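Local coordinates for protein paraflagellar rod component (Trypanosoma brucei, PDB 2Q0X) that is of unknown function but adopts the alpha/beta-hydrolase fold and is named as a component of the paraflagellar rod, at residues A[109-123]-A[132-144]. Residues are numbered along the deposited sequence; the frame is centred on the assembly and turned at random.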
# COMPACT_ATOMS: atom_id res chain seq x y z
N GLU A 109 4.84 -7.38 -25.15
CA GLU A 109 4.08 -6.14 -25.24
C GLU A 109 3.30 -5.94 -23.96
O GLU A 109 3.14 -6.85 -23.16
CB GLU A 109 3.17 -6.10 -26.47
CG GLU A 109 2.41 -7.35 -26.75
CD GLU A 109 1.43 -7.22 -27.91
OE1 GLU A 109 1.14 -8.24 -28.55
OE2 GLU A 109 0.93 -6.13 -28.18
N VAL A 110 2.87 -4.70 -23.76
CA VAL A 110 2.21 -4.30 -22.54
C VAL A 110 0.98 -3.50 -22.95
O VAL A 110 1.09 -2.51 -23.69
CB VAL A 110 3.12 -3.44 -21.65
CG1 VAL A 110 2.32 -2.84 -20.45
CG2 VAL A 110 4.34 -4.25 -21.15
N ALA A 111 -0.17 -3.97 -22.47
CA ALA A 111 -1.40 -3.21 -22.47
C ALA A 111 -1.50 -2.46 -21.13
O ALA A 111 -1.62 -3.08 -20.07
CB ALA A 111 -2.61 -4.14 -22.68
N LEU A 112 -1.40 -1.13 -21.17
CA LEU A 112 -1.50 -0.33 -19.94
C LEU A 112 -2.96 -0.08 -19.58
O LEU A 112 -3.72 0.43 -20.40
CB LEU A 112 -0.78 1.02 -20.08
CG LEU A 112 0.63 1.20 -19.51
CD1 LEU A 112 1.09 2.67 -19.65
CD2 LEU A 112 0.70 0.78 -18.07
N PHE A 113 -3.31 -0.40 -18.33
CA PHE A 113 -4.66 -0.31 -17.83
C PHE A 113 -4.64 0.56 -16.57
O PHE A 113 -3.98 0.23 -15.58
CB PHE A 113 -5.14 -1.75 -17.57
CG PHE A 113 -6.52 -1.87 -16.97
CD1 PHE A 113 -6.85 -3.01 -16.25
CD2 PHE A 113 -7.50 -0.90 -17.15
CE1 PHE A 113 -8.11 -3.17 -15.68
CE2 PHE A 113 -8.78 -1.05 -16.60
CZ PHE A 113 -9.07 -2.19 -15.86
N ALA A 114 -5.31 1.71 -16.61
CA ALA A 114 -5.38 2.57 -15.43
C ALA A 114 -6.81 2.83 -15.07
O ALA A 114 -7.65 2.99 -15.94
CB ALA A 114 -4.66 3.89 -15.66
N THR A 115 -7.06 2.83 -13.77
CA THR A 115 -8.32 3.27 -13.21
C THR A 115 -8.08 4.49 -12.36
O THR A 115 -6.98 4.70 -11.85
CB THR A 115 -8.95 2.16 -12.33
OG1 THR A 115 -8.00 1.71 -11.36
CG2 THR A 115 -9.46 1.00 -13.19
N SER A 116 -9.13 5.29 -12.19
CA SER A 116 -9.11 6.44 -11.27
C SER A 116 -7.98 7.45 -11.59
O SER A 116 -7.73 7.75 -12.76
CB SER A 116 -9.04 5.93 -9.82
OG SER A 116 -9.24 6.98 -8.91
N THR A 117 -7.26 7.94 -10.58
CA THR A 117 -6.13 8.86 -10.82
C THR A 117 -4.85 8.19 -11.38
O THR A 117 -3.84 8.88 -11.64
CB THR A 117 -5.80 9.68 -9.57
OG1 THR A 117 -5.32 8.82 -8.52
CG2 THR A 117 -7.04 10.51 -9.08
N GLY A 118 -4.88 6.86 -11.58
CA GLY A 118 -3.82 6.13 -12.26
C GLY A 118 -3.67 6.58 -13.70
O GLY A 118 -2.58 6.52 -14.27
N THR A 119 -4.78 7.04 -14.29
CA THR A 119 -4.76 7.56 -15.62
C THR A 119 -3.83 8.76 -15.81
O THR A 119 -3.30 8.97 -16.91
CB THR A 119 -6.18 7.92 -16.15
OG1 THR A 119 -6.69 9.03 -15.43
CG2 THR A 119 -7.13 6.78 -16.04
N GLN A 120 -3.65 9.56 -14.75
CA GLN A 120 -2.68 10.65 -14.77
C GLN A 120 -1.28 10.17 -15.12
O GLN A 120 -0.50 10.87 -15.80
CB GLN A 120 -2.59 11.29 -13.39
CG GLN A 120 -1.78 12.59 -13.35
CD GLN A 120 -1.79 13.28 -12.02
OE1 GLN A 120 -1.93 12.63 -10.99
NE2 GLN A 120 -1.61 14.61 -12.03
N LEU A 121 -0.93 8.99 -14.59
CA LEU A 121 0.37 8.41 -14.82
C LEU A 121 0.51 7.92 -16.25
O LEU A 121 1.59 7.98 -16.82
CB LEU A 121 0.63 7.28 -13.83
CG LEU A 121 0.46 7.62 -12.33
CD1 LEU A 121 1.08 6.50 -11.49
CD2 LEU A 121 1.06 8.97 -11.98
N VAL A 122 -0.57 7.42 -16.83
CA VAL A 122 -0.51 6.85 -18.15
C VAL A 122 -0.21 7.93 -19.20
O VAL A 122 0.60 7.68 -20.09
CB VAL A 122 -1.78 6.04 -18.50
CG1 VAL A 122 -1.83 5.65 -19.99
CG2 VAL A 122 -1.86 4.79 -17.62
N PHE A 123 -0.82 9.11 -19.08
CA PHE A 123 -0.59 10.18 -20.06
C PHE A 123 0.85 10.65 -20.01
O PHE A 123 1.49 10.85 -21.06
CB PHE A 123 -1.57 11.35 -19.89
CG PHE A 123 -2.98 11.02 -20.30
CD1 PHE A 123 -3.30 10.83 -21.64
CD2 PHE A 123 -4.00 10.88 -19.35
CE1 PHE A 123 -4.59 10.53 -22.03
CE2 PHE A 123 -5.29 10.57 -19.74
CZ PHE A 123 -5.59 10.40 -21.07
N LYS A 132 8.07 3.07 -25.17
CA LYS A 132 6.86 3.36 -25.94
C LYS A 132 6.53 2.33 -27.04
O LYS A 132 5.35 2.15 -27.35
CB LYS A 132 6.97 4.73 -26.62
CG LYS A 132 6.98 5.94 -25.70
CD LYS A 132 6.91 7.22 -26.52
CE LYS A 132 7.59 8.40 -25.80
NZ LYS A 132 7.45 9.66 -26.60
N SER A 133 7.56 1.73 -27.65
CA SER A 133 7.34 0.73 -28.72
C SER A 133 6.71 -0.56 -28.22
O SER A 133 6.09 -1.29 -28.98
CB SER A 133 8.66 0.39 -29.44
OG SER A 133 9.19 1.54 -30.10
N SER A 134 6.89 -0.85 -26.94
CA SER A 134 6.34 -2.05 -26.34
C SER A 134 4.96 -1.83 -25.68
O SER A 134 4.29 -2.79 -25.28
CB SER A 134 7.37 -2.63 -25.37
OG SER A 134 8.56 -2.99 -26.09
N ILE A 135 4.51 -0.57 -25.58
CA ILE A 135 3.19 -0.27 -25.03
C ILE A 135 2.18 -0.21 -26.20
O ILE A 135 2.12 0.77 -26.94
CB ILE A 135 3.23 1.04 -24.18
CG1 ILE A 135 4.25 0.88 -23.04
CG2 ILE A 135 1.82 1.39 -23.64
CD1 ILE A 135 4.60 2.15 -22.29
N THR A 136 1.45 -1.30 -26.42
CA THR A 136 0.69 -1.50 -27.66
C THR A 136 -0.81 -1.24 -27.54
O THR A 136 -1.52 -1.17 -28.53
CB THR A 136 0.91 -2.92 -28.24
OG1 THR A 136 0.61 -3.89 -27.24
CG2 THR A 136 2.35 -3.13 -28.72
N ARG A 137 -1.28 -1.10 -26.32
CA ARG A 137 -2.69 -0.83 -26.06
C ARG A 137 -2.78 -0.07 -24.78
O ARG A 137 -1.98 -0.26 -23.88
CB ARG A 137 -3.52 -2.13 -25.90
CG ARG A 137 -3.89 -2.82 -27.20
CD ARG A 137 -2.85 -3.85 -27.59
NE ARG A 137 -2.65 -3.93 -29.05
CZ ARG A 137 -3.14 -4.90 -29.81
NH1 ARG A 137 -3.88 -5.85 -29.28
NH2 ARG A 137 -2.88 -4.93 -31.09
N VAL A 138 -3.77 0.80 -24.71
CA VAL A 138 -4.05 1.54 -23.51
C VAL A 138 -5.54 1.39 -23.18
O VAL A 138 -6.39 1.47 -24.06
CB VAL A 138 -3.64 3.03 -23.65
CG1 VAL A 138 -4.02 3.80 -22.43
CG2 VAL A 138 -2.09 3.15 -23.93
N ILE A 139 -5.84 1.15 -21.91
CA ILE A 139 -7.21 1.08 -21.42
C ILE A 139 -7.33 2.03 -20.24
O ILE A 139 -6.60 1.89 -19.28
CB ILE A 139 -7.58 -0.37 -20.94
CG1 ILE A 139 -7.39 -1.41 -22.06
CG2 ILE A 139 -9.00 -0.39 -20.34
CD1 ILE A 139 -6.97 -2.81 -21.57
N LEU A 140 -8.27 2.95 -20.31
CA LEU A 140 -8.46 3.90 -19.23
C LEU A 140 -9.90 3.90 -18.77
O LEU A 140 -10.82 3.97 -19.58
CB LEU A 140 -8.06 5.32 -19.67
CG LEU A 140 -6.67 5.52 -20.31
CD1 LEU A 140 -6.53 6.93 -20.88
CD2 LEU A 140 -5.59 5.19 -19.36
N HIS A 141 -10.08 3.83 -17.46
CA HIS A 141 -11.41 3.91 -16.84
C HIS A 141 -11.50 5.19 -16.06
O HIS A 141 -10.56 5.57 -15.35
CB HIS A 141 -11.71 2.70 -15.94
CG HIS A 141 -13.08 2.72 -15.34
ND1 HIS A 141 -13.41 3.50 -14.25
CD2 HIS A 141 -14.22 2.07 -15.69
CE1 HIS A 141 -14.68 3.32 -13.95
NE2 HIS A 141 -15.20 2.46 -14.82
N GLY A 142 -12.65 5.85 -16.19
CA GLY A 142 -12.98 6.97 -15.34
C GLY A 142 -14.46 7.17 -15.11
O GLY A 142 -15.30 6.84 -15.96
N VAL A 143 -14.76 7.71 -13.94
CA VAL A 143 -16.09 8.21 -13.61
C VAL A 143 -16.10 9.69 -13.91
O VAL A 143 -15.22 10.42 -13.49
CB VAL A 143 -16.42 8.01 -12.13
CG1 VAL A 143 -17.85 8.56 -11.82
CG2 VAL A 143 -16.25 6.52 -11.74
N VAL A 144 -17.12 10.13 -14.63
CA VAL A 144 -17.22 11.53 -15.03
C VAL A 144 -18.47 12.16 -14.41
O VAL A 144 -19.43 11.46 -14.10
CB VAL A 144 -17.26 11.67 -16.56
CG1 VAL A 144 -15.96 11.19 -17.15
CG2 VAL A 144 -18.45 10.88 -17.16
O HOH W 1 -9.86 7.97 -14.55
O HOH W 2 -12.08 4.81 -12.20
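V110 N to S134 O (2.8 Å), I139 N to L112 O (2.7 Å) and H141 N to A114 O (3.0 Å) are among the hydrogen bonds joining parallel strands 110-115 and 135-143. A beta bulge at T136 shifts the register by one: V110 pairs with I135, A111 with R137. Here T136 OG1 donates to E109 OE2, at a doubtfully short 2.5 Å. E109 CG, between its backbone N and carbonyl carbon, starts an extended chain that crosses T136 at about a right angle; its carboxylate also forms salt bridges with R39 and R298, and R137 forms one with D295. At the other end, one water donates to both S116 O and H141 O; a second, in the H141 ring plane, links ND1 to S116 N, while H141 NE2 is hydrogen-bonded to D267. S116 (phi/psi 57/-136°), between strand and helix, is consistent with a nucleophile elbow. On the face carrying F113 and I139, I139 CG2 meets F113 CD2 (3.6 Å). On that of A114 and L140, L140 CD1 reaches F123 CZ (3.6 Å) and L140 CD2 lies against V122 CG1 (3.8 Å), seating helix 119-128. This beta-alpha-beta unit lies between strands 40-44 and 227-232, with helices 87-104 and 200-209 beside helix 119-128.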